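Local structure of short chain dehydrogenase/reductase (Acinetobacter baumannii, 4IUY) at residues 69-72 with 76-79; 34-39 with 61-66; 117-120 with 124-127. The protein probably catalyses NAD(P)(H)-dependent oxidation or reduction, as a member of the short-chain dehydrogenase/reductase family with a Rossmann fold. All blocks are in the same frame, centred on the assembly; numbering follows the deposited sequence.

Interaction 1 of 3, residues 69-72 with 76-79; sequences SHIK and GVQV
Ile71 lays its CG2 methyl into the angle between two valines, touching Val79 CG2 at 3.5 Å and Val77 CG2 at 3.6 Å. That methyl stands anti to the backbone N (chi1 -69° for the CG1 branch), which directs it out of the helix at the returning chain, and the side chains of Ile71 and Val79 cross at about a right angle. Next along the helix, Lys72 applies its CG to the same Val79 methyl, with Lys72 CG 3.9 Å from Val79 CG2. Its chain then bends at chi3 and chi4 (78° and 61°), bringing the ammonium group to two waters beside the Val79 backbone: NZ holds the water on Val79 N only weakly, the one on Val79 O by an ordinary bond. At the turn itself Gly76 N makes two weak hydrogen bonds, to Ile71 O at 3.4 Å and to Lys72 O at 3.1 Å, so two successive carbonyls share one N-H, each at a bent angle. Gly76, with positive phi, carries the chain out of the helix. Ala44 and Ala48 of helix 38-49 continue the apolar packing around Ile71. A glycine ending of this kind, followed by a short link, its valines turned inward, into strand 79-83, belongs to the beta-alpha-beta crossover of a Rossmann fold.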
loop_
_atom_site.group_PDB
_atom_site.type_symbol
_atom_site.label_atom_id
_atom_site.label_comp_id
_atom_site.label_asym_id
_atom_site.label_seq_id
_atom_site.Cartn_x
_atom_site.Cartn_y
_atom_site.Cartn_z
ATOM N N SER D 69 1.586 -20.249 -37.268
ATOM C CA SER D 69 0.775 -21.007 -38.222
ATOM C C SER D 69 -0.640 -21.226 -37.738
ATOM O O SER D 69 -1.578 -21.104 -38.530
ATOM C CB SER D 69 1.400 -22.360 -38.544
ATOM O OG SER D 69 2.639 -22.178 -39.175
ATOM N N HIS D 70 -0.785 -21.603 -36.469
ATOM C CA HIS D 70 -2.105 -21.826 -35.897
ATOM C C HIS D 70 -2.937 -20.570 -36.038
ATOM O O HIS D 70 -4.052 -20.599 -36.519
ATOM C CB HIS D 70 -2.022 -22.244 -34.416
ATOM C CG HIS D 70 -1.592 -23.658 -34.203
ATOM N ND1 HIS D 70 -2.055 -24.709 -34.977
ATOM C CD2 HIS D 70 -0.741 -24.201 -33.298
ATOM C CE1 HIS D 70 -1.506 -25.836 -34.552
ATOM N NE2 HIS D 70 -0.711 -25.557 -33.529
ATOM N N ILE D 71 -2.330 -19.457 -35.672
ATOM C CA ILE D 71 -2.991 -18.156 -35.639
ATOM C C ILE D 71 -3.364 -17.637 -37.037
ATOM O O ILE D 71 -4.484 -17.159 -37.239
ATOM C CB ILE D 71 -2.124 -17.117 -34.895
ATOM C CG1 ILE D 71 -2.071 -17.467 -33.407
ATOM C CG2 ILE D 71 -2.639 -15.700 -35.149
ATOM C CD1 ILE D 71 -1.516 -16.380 -32.531
ATOM N N LYS D 72 -2.443 -17.732 -37.986
ATOM C CA LYS D 72 -2.773 -17.337 -39.339
ATOM C C LYS D 72 -3.931 -18.190 -39.869
ATOM O O LYS D 72 -4.916 -17.660 -40.364
ATOM C CB LYS D 72 -1.541 -17.463 -40.257
ATOM C CG LYS D 72 -0.477 -16.418 -39.962
ATOM C CD LYS D 72 0.847 -16.768 -40.576
ATOM C CE LYS D 72 0.853 -16.449 -42.052
ATOM N NZ LYS D 72 0.634 -14.995 -42.211
ATOM N N GLY D 76 -6.982 -15.789 -39.069
ATOM C CA GLY D 76 -6.776 -14.976 -40.252
ATOM C C GLY D 76 -6.264 -13.562 -40.010
ATOM O O GLY D 76 -6.485 -12.681 -40.833
ATOM N N VAL D 77 -5.580 -13.339 -38.891
ATOM C CA VAL D 77 -4.966 -12.040 -38.602
ATOM C C VAL D 77 -3.499 -11.961 -39.081
ATOM O O VAL D 77 -2.876 -12.975 -39.370
ATOM C CB VAL D 77 -5.039 -11.737 -37.081
ATOM C CG1 VAL D 77 -6.475 -11.811 -36.619
ATOM C CG2 VAL D 77 -4.192 -12.721 -36.298
ATOM N N GLN D 78 -2.948 -10.754 -39.149
ATOM C CA GLN D 78 -1.527 -10.567 -39.444
ATOM C C GLN D 78 -0.648 -11.050 -38.284
ATOM O O GLN D 78 -0.972 -10.807 -37.102
ATOM C CB GLN D 78 -1.238 -9.090 -39.722
ATOM C CG GLN D 78 -1.965 -8.563 -40.943
ATOM C CD GLN D 78 -1.635 -9.403 -42.157
ATOM O OE1 GLN D 78 -2.491 -10.148 -42.662
ATOM N NE2 GLN D 78 -0.383 -9.309 -42.626
ATOM N N VAL D 79 0.431 -11.768 -38.601
ATOM C CA VAL D 79 1.401 -12.166 -37.569
ATOM C C VAL D 79 2.828 -11.839 -38.009
ATOM O O VAL D 79 3.263 -12.239 -39.071
ATOM C CB VAL D 79 1.347 -13.674 -37.240
ATOM C CG1 VAL D 79 2.273 -13.987 -36.095
ATOM C CG2 VAL D 79 -0.041 -14.095 -36.878
HETATM O O HOH W 1 1.138 -12.198 -41.433
HETATM O O HOH W 2 3.268 -14.643 -40.636
#

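Interaction 2 of 3, residues 34-39 with 61-66; sequences GASSGL and LERLKE
Leu64 and Ala35 face each other methyl to methyl, Leu64 CD2 lying 3.9 Å from Ala35 CB, while beside them Ser36 and Arg63 meet through their aliphatic carbons. The CB of Ala35 points at the opposing segment. Leu64 leaves its backbone at a slant and reaches the contact only with its end: CG is anti to its own carbonyl carbon (chi1 -64°) and CD1 continues the extended line (chi2 -173°), while the other branch, CD2, turns off it to lie by the peptide link between Ala35 and Ser36, 3.9 Å from both Ala35 C and Ser36 N. The same methyl also brushes Ser36 CB at 4.1 Å. In the second pair both beta carbons are aimed across the gap, and Ser36 CB rests 3.9 Å from Arg63 CB. Ser36 keeps OG between its backbone N and carbonyl carbon (chi1 63°), which leaves the methylene to do the touching. The extended chain of Arg63 runs past it, with CD 4.1 Å from Ser36 CB, and takes the guanidinium group beyond the contact to the exposed surface. Everything across the pair of segments is thus van der Waals packing. The type I turn from Gly34 to Ser37 is part of the TGxxxGxG motif that binds the cofactor in classical members of this family. Ser37 caps the start of helix 38-49 through Gly40 N, Ala35 and Leu64 both rest on Ile56 of strand 53-58, and Ser36 touches Ala58, so the contact lies beside that strand, between the turn leading into helix 38-49 and the helical residues running into helix 65-75.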
loop_
_atom_site.group_PDB
_atom_site.type_symbol
_atom_site.label_atom_id
_atom_site.label_comp_id
_atom_site.label_asym_id
_atom_site.label_seq_id
_atom_site.Cartn_x
_atom_site.Cartn_y
_atom_site.Cartn_z
ATOM N N GLY D 34 8.272 -12.013 -24.726
ATOM C CA GLY D 34 8.226 -13.266 -24.002
ATOM C C GLY D 34 7.152 -14.196 -24.554
ATOM O O GLY D 34 6.541 -14.950 -23.808
ATOM N N ALA D 35 6.926 -14.146 -25.863
ATOM C CA ALA D 35 5.814 -14.868 -26.476
ATOM C C ALA D 35 5.968 -16.387 -26.462
ATOM O O ALA D 35 5.001 -17.111 -26.688
ATOM C CB ALA D 35 5.591 -14.394 -27.891
ATOM N N SER D 36 7.165 -16.875 -26.166
ATOM C CA SER D 36 7.395 -18.305 -26.284
ATOM C C SER D 36 6.909 -19.128 -25.090
ATOM O O SER D 36 6.759 -20.340 -25.218
ATOM C CB SER D 36 8.869 -18.593 -26.557
ATOM O OG SER D 36 9.657 -18.156 -25.470
ATOM N N SER D 37 6.632 -18.478 -23.957
ATOM C CA SER D 37 6.053 -19.183 -22.801
ATOM C C SER D 37 4.590 -19.559 -23.065
ATOM O O SER D 37 3.967 -19.010 -23.976
ATOM C CB SER D 37 6.093 -18.310 -21.557
ATOM O OG SER D 37 5.178 -17.242 -21.706
ATOM N N GLY D 38 4.047 -20.476 -22.260
ATOM C CA GLY D 38 2.637 -20.820 -22.327
ATOM C C GLY D 38 1.738 -19.591 -22.195
ATOM O O GLY D 38 0.737 -19.477 -22.896
ATOM N N LEU D 39 2.070 -18.688 -21.271
ATOM C CA LEU D 39 1.301 -17.458 -21.084
ATOM C C LEU D 39 1.391 -16.570 -22.314
ATOM O O LEU D 39 0.387 -16.026 -22.773
ATOM C CB LEU D 39 1.770 -16.676 -19.850
ATOM C CG LEU D 39 1.017 -15.362 -19.644
ATOM C CD1 LEU D 39 -0.495 -15.626 -19.517
ATOM C CD2 LEU D 39 1.561 -14.571 -18.463
ATOM N N LEU D 61 13.476 -18.027 -32.295
ATOM C CA LEU D 61 12.444 -17.907 -33.313
ATOM C C LEU D 61 11.702 -19.228 -33.557
ATOM O O LEU D 61 10.509 -19.229 -33.873
ATOM C CB LEU D 61 13.096 -17.409 -34.612
ATOM C CG LEU D 61 12.244 -16.848 -35.743
ATOM C CD1 LEU D 61 11.636 -15.552 -35.272
ATOM C CD2 LEU D 61 13.094 -16.616 -36.988
ATOM N N GLU D 62 12.421 -20.342 -33.424
ATOM C CA GLU D 62 11.865 -21.660 -33.712
ATOM C C GLU D 62 10.723 -22.005 -32.745
ATOM O O GLU D 62 9.798 -22.738 -33.101
ATOM C CB GLU D 62 12.954 -22.753 -33.761
ATOM C CG GLU D 62 13.759 -23.000 -32.483
ATOM C CD GLU D 62 14.973 -22.087 -32.334
ATOM O OE1 GLU D 62 15.110 -21.117 -33.110
ATOM O OE2 GLU D 62 15.812 -22.364 -31.449
ATOM N N ARG D 63 10.795 -21.480 -31.524
ATOM C CA ARG D 63 9.733 -21.663 -30.523
ATOM C C ARG D 63 8.412 -20.940 -30.884
ATOM O O ARG D 63 7.406 -21.121 -30.212
ATOM C CB ARG D 63 10.206 -21.216 -29.140
ATOM C CG ARG D 63 11.475 -21.895 -28.628
ATOM C CD ARG D 63 11.839 -21.369 -27.225
ATOM N NE ARG D 63 13.224 -21.661 -26.845
ATOM C CZ ARG D 63 13.621 -22.736 -26.170
ATOM N NH1 ARG D 63 12.734 -23.633 -25.763
ATOM N NH2 ARG D 63 14.910 -22.900 -25.887
ATOM N N LEU D 64 8.458 -20.019 -31.842
ATOM C CA LEU D 64 7.273 -19.269 -32.281
ATOM C C LEU D 64 6.530 -19.849 -33.495
ATOM O O LEU D 64 5.403 -19.458 -33.780
ATOM C CB LEU D 64 7.642 -17.809 -32.582
ATOM C CG LEU D 64 8.129 -17.023 -31.358
ATOM C CD1 LEU D 64 8.311 -15.549 -31.728
ATOM C CD2 LEU D 64 7.260 -17.210 -30.066
ATOM N N LYS D 65 7.172 -20.743 -34.237
ATOM C CA LYS D 65 6.659 -21.137 -35.553
ATOM C C LYS D 65 5.305 -21.844 -35.541
ATOM O O LYS D 65 4.471 -21.531 -36.398
ATOM C CB LYS D 65 7.671 -22.048 -36.280
ATOM C CG LYS D 65 9.008 -21.409 -36.596
ATOM C CD LYS D 65 8.922 -20.192 -37.486
ATOM C CE LYS D 65 10.335 -19.765 -37.896
ATOM N NZ LYS D 65 10.390 -18.564 -38.789
ATOM N N GLU D 66 5.062 -22.776 -34.609
ATOM C CA GLU D 66 3.733 -23.418 -34.570
ATOM C C GLU D 66 2.616 -22.418 -34.345
ATOM O O GLU D 66 1.589 -22.475 -35.022
ATOM C CB GLU D 66 3.548 -24.483 -33.485
ATOM C CG GLU D 66 4.394 -25.685 -33.470
ATOM C CD GLU D 66 3.836 -26.705 -32.474
ATOM O OE1 GLU D 66 2.685 -26.534 -32.004
ATOM O OE2 GLU D 66 4.560 -27.656 -32.130
#

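Interaction 3 of 3, residues 117-120 with 124-127; sequences DTKR and YNDE
Tyr124 presents one ring face to Lys119, whose CB sits almost squarely over the centre, 3.6 Å from the centroid and 10° off the ring normal, a CH-pi contact. The tyrosine carries the close packing. Lys119 O comes to 3.2 Å from Tyr124 CE2, Arg120 O lies 3.5 Å from Tyr124 CD2 in an oblique position, and Asp117 CB is near the phenol end at 3.8 Å from OH. The hydroxyl stands close to Asp117 O as well, but its hydrogen bond goes to Gly174 O, just ahead of helix 176-196. Trp141 of a neighbouring subunit packs on Tyr124, and Gln145 NE2 of that subunit donates to Tyr124 O. From its CB the Lys119 chain runs extended across the ring, CD reaching to 3.9 Å from Tyr124 CD1. Beyond this the contact becomes loose. Arg120 is exposed, its side chain setting off away from the tyrosine segment. Lys119 NZ and Asn125 ND2, two donors 4.1 Å apart, merely approach. Asn125 holds its CG between backbone N and carbonyl carbon (chi1 60°) and N-caps helix 126-153. The chemistry thus separates in two: an aromatic ring covered on one face by a methylene, with carbonyl oxygens near its CE2 and CD2, and a polar end centred on Asp128, whose backbone N donates to Asn125 OD1 while its carboxylate forms a salt bridge with the Lys119 ammonium group.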
loop_
_atom_site.group_PDB
_atom_site.type_symbol
_atom_site.label_atom_id
_atom_site.label_comp_id
_atom_site.label_asym_id
_atom_site.label_seq_id
_atom_site.Cartn_x
_atom_site.Cartn_y
_atom_site.Cartn_z
ATOM N N ASP D 117 14.289 -18.016 -10.452
ATOM C CA ASP D 117 15.114 -19.116 -9.999
ATOM C C ASP D 117 14.625 -19.384 -8.585
ATOM O O ASP D 117 13.685 -18.752 -8.120
ATOM C CB ASP D 117 16.596 -18.719 -9.993
ATOM C CG ASP D 117 17.531 -19.921 -10.124
ATOM O OD1 ASP D 117 17.117 -21.066 -9.822
ATOM O OD2 ASP D 117 18.705 -19.716 -10.495
ATOM N N THR D 118 15.238 -20.348 -7.925
ATOM C CA THR D 118 14.974 -20.615 -6.526
ATOM C C THR D 118 16.301 -20.820 -5.848
ATOM O O THR D 118 16.990 -21.796 -6.117
ATOM C CB THR D 118 14.111 -21.861 -6.329
ATOM O OG1 THR D 118 12.875 -21.690 -7.032
ATOM C CG2 THR D 118 13.817 -22.051 -4.853
ATOM N N LYS D 119 16.682 -19.867 -5.011
ATOM C CA LYS D 119 17.938 -19.936 -4.285
ATOM C C LYS D 119 17.748 -19.265 -2.954
ATOM O O LYS D 119 16.983 -18.319 -2.844
ATOM C CB LYS D 119 19.062 -19.206 -5.028
ATOM C CG LYS D 119 19.549 -19.875 -6.292
ATOM C CD LYS D 119 20.831 -19.208 -6.734
ATOM C CE LYS D 119 21.366 -19.828 -7.989
ATOM N NZ LYS D 119 22.792 -19.431 -8.149
ATOM N N ARG D 120 18.474 -19.744 -1.956
ATOM C CA ARG D 120 18.521 -19.092 -0.668
ATOM C C ARG D 120 18.962 -17.642 -0.863
ATOM O O ARG D 120 19.618 -17.309 -1.866
ATOM C CB ARG D 120 19.486 -19.842 0.248
ATOM C CG ARG D 120 19.031 -21.274 0.465
ATOM C CD ARG D 120 19.661 -21.924 1.679
ATOM N NE ARG D 120 20.737 -22.744 1.178
ATOM C CZ ARG D 120 20.660 -24.049 1.002
ATOM N NH1 ARG D 120 19.561 -24.714 1.339
ATOM N NH2 ARG D 120 21.695 -24.684 0.503
ATOM N N TYR D 124 22.229 -16.393 -4.060
ATOM C CA TYR D 124 22.098 -15.644 -5.306
ATOM C C TYR D 124 23.378 -14.843 -5.606
ATOM O O TYR D 124 23.881 -14.123 -4.738
ATOM C CB TYR D 124 20.907 -14.689 -5.220
ATOM C CG TYR D 124 19.581 -15.270 -5.599
ATOM C CD1 TYR D 124 19.304 -15.590 -6.933
ATOM C CD2 TYR D 124 18.587 -15.479 -4.637
ATOM C CE1 TYR D 124 18.083 -16.112 -7.303
ATOM C CE2 TYR D 124 17.357 -16.003 -4.994
ATOM C CZ TYR D 124 17.110 -16.317 -6.335
ATOM O OH TYR D 124 15.905 -16.845 -6.728
ATOM N N ASN D 125 23.894 -14.948 -6.830
ATOM C CA ASN D 125 25.074 -14.165 -7.207
ATOM C C ASN D 125 24.794 -13.013 -8.185
ATOM O O ASN D 125 23.648 -12.818 -8.640
ATOM C CB ASN D 125 26.198 -15.056 -7.740
ATOM C CG ASN D 125 25.794 -15.849 -8.974
ATOM O OD1 ASN D 125 25.217 -15.316 -9.923
ATOM N ND2 ASN D 125 26.096 -17.145 -8.960
ATOM N N ASP D 126 25.857 -12.269 -8.502
ATOM C CA ASP D 126 25.778 -11.102 -9.372
ATOM C C ASP D 126 25.215 -11.487 -10.746
ATOM O O ASP D 126 24.462 -10.721 -11.356
ATOM C CB ASP D 126 27.156 -10.430 -9.547
ATOM C CG ASP D 126 27.660 -9.716 -8.281
ATOM O OD1 ASP D 126 26.857 -9.338 -7.410
ATOM O OD2 ASP D 126 28.886 -9.488 -8.181
ATOM N N GLU D 127 25.568 -12.679 -11.221
ATOM C CA GLU D 127 25.098 -13.147 -12.525
ATOM C C GLU D 127 23.598 -13.446 -12.474
ATOM O O GLU D 127 22.846 -13.054 -13.384
ATOM C CB GLU D 127 25.899 -14.363 -13.006
ATOM C CG GLU D 127 27.394 -14.075 -13.261
ATOM C CD GLU D 127 28.199 -13.844 -11.961
ATOM O OE1 GLU D 127 28.121 -14.691 -11.037
ATOM O OE2 GLU D 127 28.882 -12.795 -11.848
#

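Overall arrangement
Interactions 2 and 1 follow one another along the chain, interaction 2 using the residues leading into helix 65-75 and interaction 1 its last turns and exit, with centres 14 Å apart; their segments adjoin in sequence but do not otherwise touch. Helix 38-49, which begins in the glycine-rich loop of interaction 2, also packs against Ile71 of interaction 1, so both belong to the first half of the Rossmann fold. Interaction 3 lies apart, its centre 26 Å from interaction 2 and 39 Å from interaction 1, on the opposite side of the chain's centre from interaction 1 and at a subunit interface. Of the three, interaction 2 includes the loop expected to bind the dinucleotide cofactor, absent from this apo structure.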